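Local atomic coordinates of lantibiotic dehydratase (Microbispora corallina, PDB entry 5EHK), a protein that probably dehydrates serine and threonine residues of the precursor peptide of the lantibiotic NAI-107, using glutamyl-tRNA as the activating co-substrate. Residues 393-407 / 650-664. Sequence-based numbering, arbitrary orientation.
Sequences LWRLSPPRRGMRALR and RLLFELGLEGQRLWE
Arg661 runs fully extended alongside residues 397-399, which follow helix 380-395, with CA of Pro399 over the centre of one guanidinium face. Arg661 NE donates to Ser397 OG at 2.8 Å; NH1 turns to Asp490 in a salt bridge. Ser397 OG itself donates to Trp394 O, 2.6 Å away, tying the arginine to the helix end. The indole of Trp394, CG anti to its own N (chi1 -177°), crosses the arginine chain and directs NE1 in the ring plane to Arg661 O (3.1 Å). Midway, Gly402 N donates almost straight (174°) to Gln660 O at 2.9 Å. At the far end Arg407, bent at chi2 and chi3, grips Glu658 end-on: NH1 to OE2 at 3.0 Å and NH2 to OE1 at 3.2 Å, both on syn lone pairs, while Leu620 N also binds OE1. Leu406 lays CD1 against Glu654 CB (3.7 Å) and CD2 against Leu651 CD1. The two segments thus join the loop between helices 380-395 and 407-417 to the last turns of helix 647-656, whose Leu655 rests on strand 620-624, and to the loop that follows it.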
loop_
_atom_site.group_PDB
_atom_site.type_symbol
_atom_site.label_atom_id
_atom_site.label_comp_id
_atom_site.label_asym_id
_atom_site.label_seq_id
_atom_site.Cartn_x
_atom_site.Cartn_y
_atom_site.Cartn_z
ATOM N N LEU A 393 16.227 3.819 -25.000
ATOM C CA LEU A 393 16.051 3.452 -23.603
ATOM C C LEU A 393 15.727 4.657 -22.747
ATOM O O LEU A 393 14.960 4.561 -21.797
ATOM C CB LEU A 393 17.293 2.770 -23.050
ATOM C CG LEU A 393 17.486 1.344 -23.558
ATOM C CD1 LEU A 393 18.629 0.699 -22.799
ATOM C CD2 LEU A 393 16.211 0.510 -23.456
ATOM N N TRP A 394 16.334 5.791 -23.049
ATOM C CA TRP A 394 16.037 6.964 -22.254
ATOM C C TRP A 394 14.622 7.436 -22.516
ATOM O O TRP A 394 13.899 7.736 -21.584
ATOM C CB TRP A 394 17.046 8.092 -22.503
ATOM C CG TRP A 394 16.805 9.301 -21.645
ATOM C CD1 TRP A 394 17.066 9.426 -20.317
ATOM C CD2 TRP A 394 16.279 10.565 -22.073
ATOM N NE1 TRP A 394 16.717 10.689 -19.886
ATOM C CE2 TRP A 394 16.239 11.404 -20.950
ATOM C CE3 TRP A 394 15.845 11.066 -23.299
ATOM C CZ2 TRP A 394 15.782 12.705 -21.017
ATOM C CZ3 TRP A 394 15.387 12.356 -23.360
ATOM C CH2 TRP A 394 15.355 13.162 -22.233
ATOM N N ARG A 395 14.206 7.468 -23.777
ATOM C CA ARG A 395 12.889 8.009 -24.076
ATOM C C ARG A 395 11.795 7.137 -23.470
ATOM O O ARG A 395 10.701 7.627 -23.180
ATOM C CB ARG A 395 12.676 8.181 -25.579
ATOM C CG ARG A 395 13.564 9.204 -26.256
ATOM C CD ARG A 395 13.388 9.126 -27.784
ATOM N NE ARG A 395 12.032 9.473 -28.213
ATOM C CZ ARG A 395 11.460 8.997 -29.315
ATOM N NH1 ARG A 395 12.111 8.130 -30.087
ATOM N NH2 ARG A 395 10.229 9.375 -29.639
ATOM N N LEU A 396 12.125 5.857 -23.292
ATOM C CA LEU A 396 11.224 4.803 -22.815
ATOM C C LEU A 396 11.240 4.628 -21.299
ATOM O O LEU A 396 10.560 3.758 -20.744
ATOM C CB LEU A 396 11.645 3.470 -23.438
ATOM C CG LEU A 396 11.363 3.326 -24.930
ATOM C CD1 LEU A 396 11.799 1.957 -25.425
ATOM C CD2 LEU A 396 9.897 3.592 -25.235
ATOM N N SER A 397 12.045 5.441 -20.639
ATOM C CA SER A 397 12.237 5.368 -19.197
ATOM C C SER A 397 11.031 5.945 -18.436
ATOM O O SER A 397 10.187 6.632 -19.027
ATOM C CB SER A 397 13.530 6.109 -18.833
ATOM O OG SER A 397 13.390 7.494 -19.091
ATOM N N PRO A 398 10.915 5.618 -17.138
ATOM C CA PRO A 398 9.844 6.192 -16.291
ATOM C C PRO A 398 9.863 7.738 -16.192
ATOM O O PRO A 398 10.924 8.354 -16.164
ATOM C CB PRO A 398 10.123 5.580 -14.915
ATOM C CG PRO A 398 10.944 4.304 -15.205
ATOM C CD PRO A 398 11.738 4.618 -16.425
ATOM N N PRO A 399 8.681 8.364 -16.130
ATOM C CA PRO A 399 8.559 9.831 -16.079
ATOM C C PRO A 399 8.837 10.362 -14.672
ATOM O O PRO A 399 7.960 10.851 -13.959
ATOM C CB PRO A 399 7.102 10.068 -16.490
ATOM C CG PRO A 399 6.399 8.861 -16.005
ATOM C CD PRO A 399 7.363 7.705 -16.155
ATOM N N ARG A 400 10.098 10.268 -14.301
ATOM C CA ARG A 400 10.545 10.461 -12.936
ATOM C C ARG A 400 11.903 11.198 -12.971
ATOM O O ARG A 400 12.649 11.053 -13.931
ATOM C CB ARG A 400 10.702 9.063 -12.313
ATOM C CG ARG A 400 10.990 9.060 -10.841
ATOM C CD ARG A 400 11.605 7.757 -10.388
ATOM N NE ARG A 400 11.016 6.581 -11.020
ATOM C CZ ARG A 400 9.796 6.126 -10.747
ATOM N NH1 ARG A 400 9.037 6.767 -9.864
ATOM N NH2 ARG A 400 9.327 5.046 -11.365
ATOM N N ARG A 401 12.224 12.007 -11.967
ATOM C CA ARG A 401 13.606 12.501 -11.816
ATOM C C ARG A 401 14.263 11.906 -10.562
ATOM O O ARG A 401 13.670 11.883 -9.487
ATOM C CB ARG A 401 13.662 14.037 -11.822
ATOM C CG ARG A 401 13.638 14.632 -13.240
ATOM C CD ARG A 401 12.659 15.829 -13.382
ATOM N NE ARG A 401 11.312 15.409 -13.022
ATOM C CZ ARG A 401 10.576 14.566 -13.755
ATOM N NH1 ARG A 401 11.064 14.082 -14.901
ATOM N NH2 ARG A 401 9.351 14.197 -13.359
ATOM N N GLY A 402 15.481 11.408 -10.696
ATOM C CA GLY A 402 16.144 10.807 -9.554
ATOM C C GLY A 402 15.725 9.371 -9.313
ATOM O O GLY A 402 14.807 8.885 -9.940
ATOM N N MET A 403 16.415 8.690 -8.409
ATOM C CA MET A 403 16.019 7.364 -7.954
ATOM C C MET A 403 14.605 7.338 -7.328
ATOM O O MET A 403 14.170 8.283 -6.660
ATOM C CB MET A 403 17.007 6.876 -6.903
ATOM C CG MET A 403 18.408 6.692 -7.385
ATOM S SD MET A 403 18.589 5.217 -8.400
ATOM C CE MET A 403 18.838 3.977 -7.118
ATOM N N ARG A 404 13.907 6.221 -7.524
ATOM C CA ARG A 404 12.599 6.002 -6.937
ATOM C C ARG A 404 12.706 5.955 -5.410
ATOM O O ARG A 404 11.794 6.372 -4.718
ATOM C CB ARG A 404 11.980 4.710 -7.466
ATOM C CG ARG A 404 10.530 4.579 -7.091
ATOM C CD ARG A 404 9.912 3.282 -7.555
ATOM N NE ARG A 404 8.525 3.153 -7.096
ATOM C CZ ARG A 404 8.165 2.541 -5.968
ATOM N NH1 ARG A 404 9.082 2.017 -5.162
ATOM N NH2 ARG A 404 6.885 2.457 -5.638
ATOM N N ALA A 405 13.819 5.454 -4.892
ATOM C CA ALA A 405 14.056 5.408 -3.446
ATOM C C ALA A 405 14.025 6.735 -2.651
ATOM O O ALA A 405 14.084 6.713 -1.428
ATOM C CB ALA A 405 15.360 4.684 -3.153
ATOM N N LEU A 406 13.978 7.881 -3.317
ATOM C CA LEU A 406 14.014 9.137 -2.599
ATOM C C LEU A 406 12.820 9.948 -2.956
ATOM O O LEU A 406 12.797 11.142 -2.682
ATOM C CB LEU A 406 15.256 9.969 -2.927
ATOM C CG LEU A 406 16.682 9.559 -2.565
ATOM C CD1 LEU A 406 17.658 10.709 -2.890
ATOM C CD2 LEU A 406 16.811 9.113 -1.096
ATOM N N ARG A 407 11.835 9.349 -3.608
ATOM C CA ARG A 407 10.669 10.151 -3.984
ATOM C C ARG A 407 9.751 10.469 -2.788
ATOM O O ARG A 407 9.362 11.622 -2.571
ATOM C CB ARG A 407 9.918 9.521 -5.149
ATOM C CG ARG A 407 10.764 9.352 -6.388
ATOM C CD ARG A 407 10.757 10.575 -7.307
ATOM N NE ARG A 407 11.166 11.834 -6.690
ATOM C CZ ARG A 407 12.409 12.137 -6.287
ATOM N NH1 ARG A 407 13.398 11.246 -6.362
ATOM N NH2 ARG A 407 12.660 13.340 -5.766
ATOM N N ARG A 650 25.274 6.125 0.923
ATOM C CA ARG A 650 24.219 5.814 -0.023
ATOM C C ARG A 650 23.349 7.046 -0.323
ATOM O O ARG A 650 22.871 7.218 -1.452
ATOM C CB ARG A 650 23.366 4.640 0.442
ATOM C CG ARG A 650 22.163 4.451 -0.478
ATOM C CD ARG A 650 21.288 3.279 -0.160
ATOM N NE ARG A 650 20.152 3.329 -1.056
ATOM C CZ ARG A 650 19.070 2.579 -0.969
ATOM N NH1 ARG A 650 18.931 1.695 0.004
ATOM N NH2 ARG A 650 18.116 2.761 -1.856
ATOM N N LEU A 651 23.154 7.913 0.669
ATOM C CA LEU A 651 22.350 9.105 0.446
ATOM C C LEU A 651 23.100 10.027 -0.521
ATOM O O LEU A 651 22.489 10.616 -1.428
ATOM C CB LEU A 651 21.987 9.823 1.768
ATOM C CG LEU A 651 21.065 11.050 1.650
ATOM C CD1 LEU A 651 19.758 10.689 1.016
ATOM C CD2 LEU A 651 20.774 11.736 2.965
ATOM N N LEU A 652 24.422 10.120 -0.344
ATOM C CA LEU A 652 25.240 10.947 -1.213
ATOM C C LEU A 652 25.129 10.435 -2.634
ATOM O O LEU A 652 24.938 11.204 -3.587
ATOM C CB LEU A 652 26.689 10.969 -0.758
ATOM C CG LEU A 652 26.964 11.708 0.554
ATOM C CD1 LEU A 652 28.355 11.366 1.072
ATOM C CD2 LEU A 652 26.745 13.250 0.416
ATOM N N PHE A 653 25.246 9.125 -2.780
ATOM C CA PHE A 653 25.123 8.547 -4.097
ATOM C C PHE A 653 23.784 8.902 -4.734
ATOM O O PHE A 653 23.747 9.413 -5.837
ATOM C CB PHE A 653 25.312 7.043 -4.047
ATOM C CG PHE A 653 24.792 6.345 -5.249
ATOM C CD1 PHE A 653 25.449 6.476 -6.468
ATOM C CD2 PHE A 653 23.654 5.551 -5.171
ATOM C CE1 PHE A 653 24.975 5.822 -7.598
ATOM C CE2 PHE A 653 23.163 4.898 -6.289
ATOM C CZ PHE A 653 23.833 5.024 -7.511
ATOM N N GLU A 654 22.686 8.696 -4.027
ATOM C CA GLU A 654 21.377 8.887 -4.662
ATOM C C GLU A 654 21.076 10.360 -4.918
ATOM O O GLU A 654 20.460 10.689 -5.904
ATOM C CB GLU A 654 20.245 8.182 -3.876
ATOM C CG GLU A 654 20.483 6.655 -3.746
ATOM C CD GLU A 654 19.285 5.874 -3.193
ATOM O OE1 GLU A 654 18.485 6.473 -2.431
ATOM O OE2 GLU A 654 19.147 4.658 -3.511
ATOM N N LEU A 655 21.568 11.249 -4.063
ATOM C CA LEU A 655 21.350 12.681 -4.244
ATOM C C LEU A 655 22.013 13.181 -5.540
ATOM O O LEU A 655 21.469 14.032 -6.261
ATOM C CB LEU A 655 21.885 13.450 -3.022
ATOM C CG LEU A 655 20.994 13.379 -1.773
ATOM C CD1 LEU A 655 21.711 13.857 -0.543
ATOM C CD2 LEU A 655 19.723 14.175 -1.978
ATOM N N GLY A 656 23.173 12.609 -5.850
ATOM C CA GLY A 656 23.879 12.969 -7.051
ATOM C C GLY A 656 23.021 12.745 -8.275
ATOM O O GLY A 656 23.163 13.480 -9.257
ATOM N N LEU A 657 22.123 11.762 -8.226
ATOM C CA LEU A 657 21.283 11.476 -9.393
ATOM C C LEU A 657 19.944 12.228 -9.387
ATOM O O LEU A 657 19.136 12.079 -10.310
ATOM C CB LEU A 657 21.079 9.974 -9.564
ATOM C CG LEU A 657 22.372 9.182 -9.740
ATOM C CD1 LEU A 657 22.105 7.688 -9.646
ATOM C CD2 LEU A 657 23.098 9.534 -11.083
ATOM N N GLU A 658 19.735 13.060 -8.370
ATOM C CA GLU A 658 18.535 13.888 -8.313
ATOM C C GLU A 658 18.484 14.822 -9.533
ATOM O O GLU A 658 19.523 15.218 -10.076
ATOM C CB GLU A 658 18.461 14.686 -6.996
ATOM C CG GLU A 658 17.988 13.885 -5.762
ATOM C CD GLU A 658 16.501 13.507 -5.807
ATOM O OE1 GLU A 658 15.646 14.433 -5.703
ATOM O OE2 GLU A 658 16.192 12.289 -5.916
ATOM N N GLY A 659 17.276 15.123 -9.986
ATOM C CA GLY A 659 17.082 16.033 -11.089
ATOM C C GLY A 659 17.422 15.429 -12.431
ATOM O O GLY A 659 17.297 16.088 -13.455
ATOM N N GLN A 660 17.864 14.182 -12.444
ATOM C CA GLN A 660 18.155 13.523 -13.703
ATOM C C GLN A 660 17.174 12.374 -14.000
ATOM O O GLN A 660 16.973 11.481 -13.166
ATOM C CB GLN A 660 19.563 12.965 -13.663
ATOM C CG GLN A 660 20.633 13.946 -13.212
ATOM C CD GLN A 660 22.003 13.311 -13.283
ATOM O OE1 GLN A 660 22.407 12.863 -14.333
ATOM N NE2 GLN A 660 22.671 13.165 -12.146
ATOM N N ARG A 661 16.584 12.373 -15.190
ATOM C CA ARG A 661 15.778 11.233 -15.611
ATOM C C ARG A 661 16.647 10.020 -16.009
ATOM O O ARG A 661 17.478 10.114 -16.898
ATOM C CB ARG A 661 14.843 11.641 -16.744
ATOM C CG ARG A 661 14.061 10.496 -17.332
ATOM C CD ARG A 661 12.937 11.000 -18.195
ATOM N NE ARG A 661 12.037 9.918 -18.572
ATOM C CZ ARG A 661 10.840 10.089 -19.126
ATOM N NH1 ARG A 661 10.364 11.314 -19.383
ATOM N NH2 ARG A 661 10.118 9.019 -19.420
ATOM N N LEU A 662 16.473 8.894 -15.322
ATOM C CA LEU A 662 17.433 7.800 -15.401
ATOM C C LEU A 662 16.978 6.636 -16.260
ATOM O O LEU A 662 15.949 6.041 -15.988
ATOM C CB LEU A 662 17.711 7.274 -14.005
ATOM C CG LEU A 662 18.119 8.242 -12.901
ATOM C CD1 LEU A 662 18.167 7.441 -11.617
ATOM C CD2 LEU A 662 19.468 8.834 -13.190
ATOM N N TRP A 663 17.787 6.270 -17.251
ATOM C CA TRP A 663 17.462 5.182 -18.163
ATOM C C TRP A 663 17.360 3.849 -17.379
ATOM O O TRP A 663 17.960 3.698 -16.309
ATOM C CB TRP A 663 18.547 5.090 -19.243
ATOM C CG TRP A 663 19.745 4.412 -18.713
ATOM C CD1 TRP A 663 20.722 4.958 -17.937
ATOM C CD2 TRP A 663 20.061 3.024 -18.849
ATOM N NE1 TRP A 663 21.646 3.996 -17.592
ATOM C CE2 TRP A 663 21.263 2.798 -18.135
ATOM C CE3 TRP A 663 19.445 1.949 -19.502
ATOM C CZ2 TRP A 663 21.866 1.541 -18.056
ATOM C CZ3 TRP A 663 20.036 0.696 -19.425
ATOM C CH2 TRP A 663 21.240 0.504 -18.708
ATOM N N GLU A 664 16.595 2.889 -17.895
ATOM C CA GLU A 664 16.540 1.552 -17.300
ATOM C C GLU A 664 16.512 0.559 -18.425
ATOM O O GLU A 664 16.146 0.906 -19.545
ATOM C CB GLU A 664 15.248 1.362 -16.518
ATOM C CG GLU A 664 14.952 2.370 -15.455
ATOM C CD GLU A 664 13.787 1.940 -14.592
ATOM O OE1 GLU A 664 12.992 1.079 -15.044
ATOM O OE2 GLU A 664 13.652 2.475 -13.472
HETATM O O HOH W 1 13.527 7.316 -14.867
HETATM O O HOH W 2 14.612 14.480 -8.451
#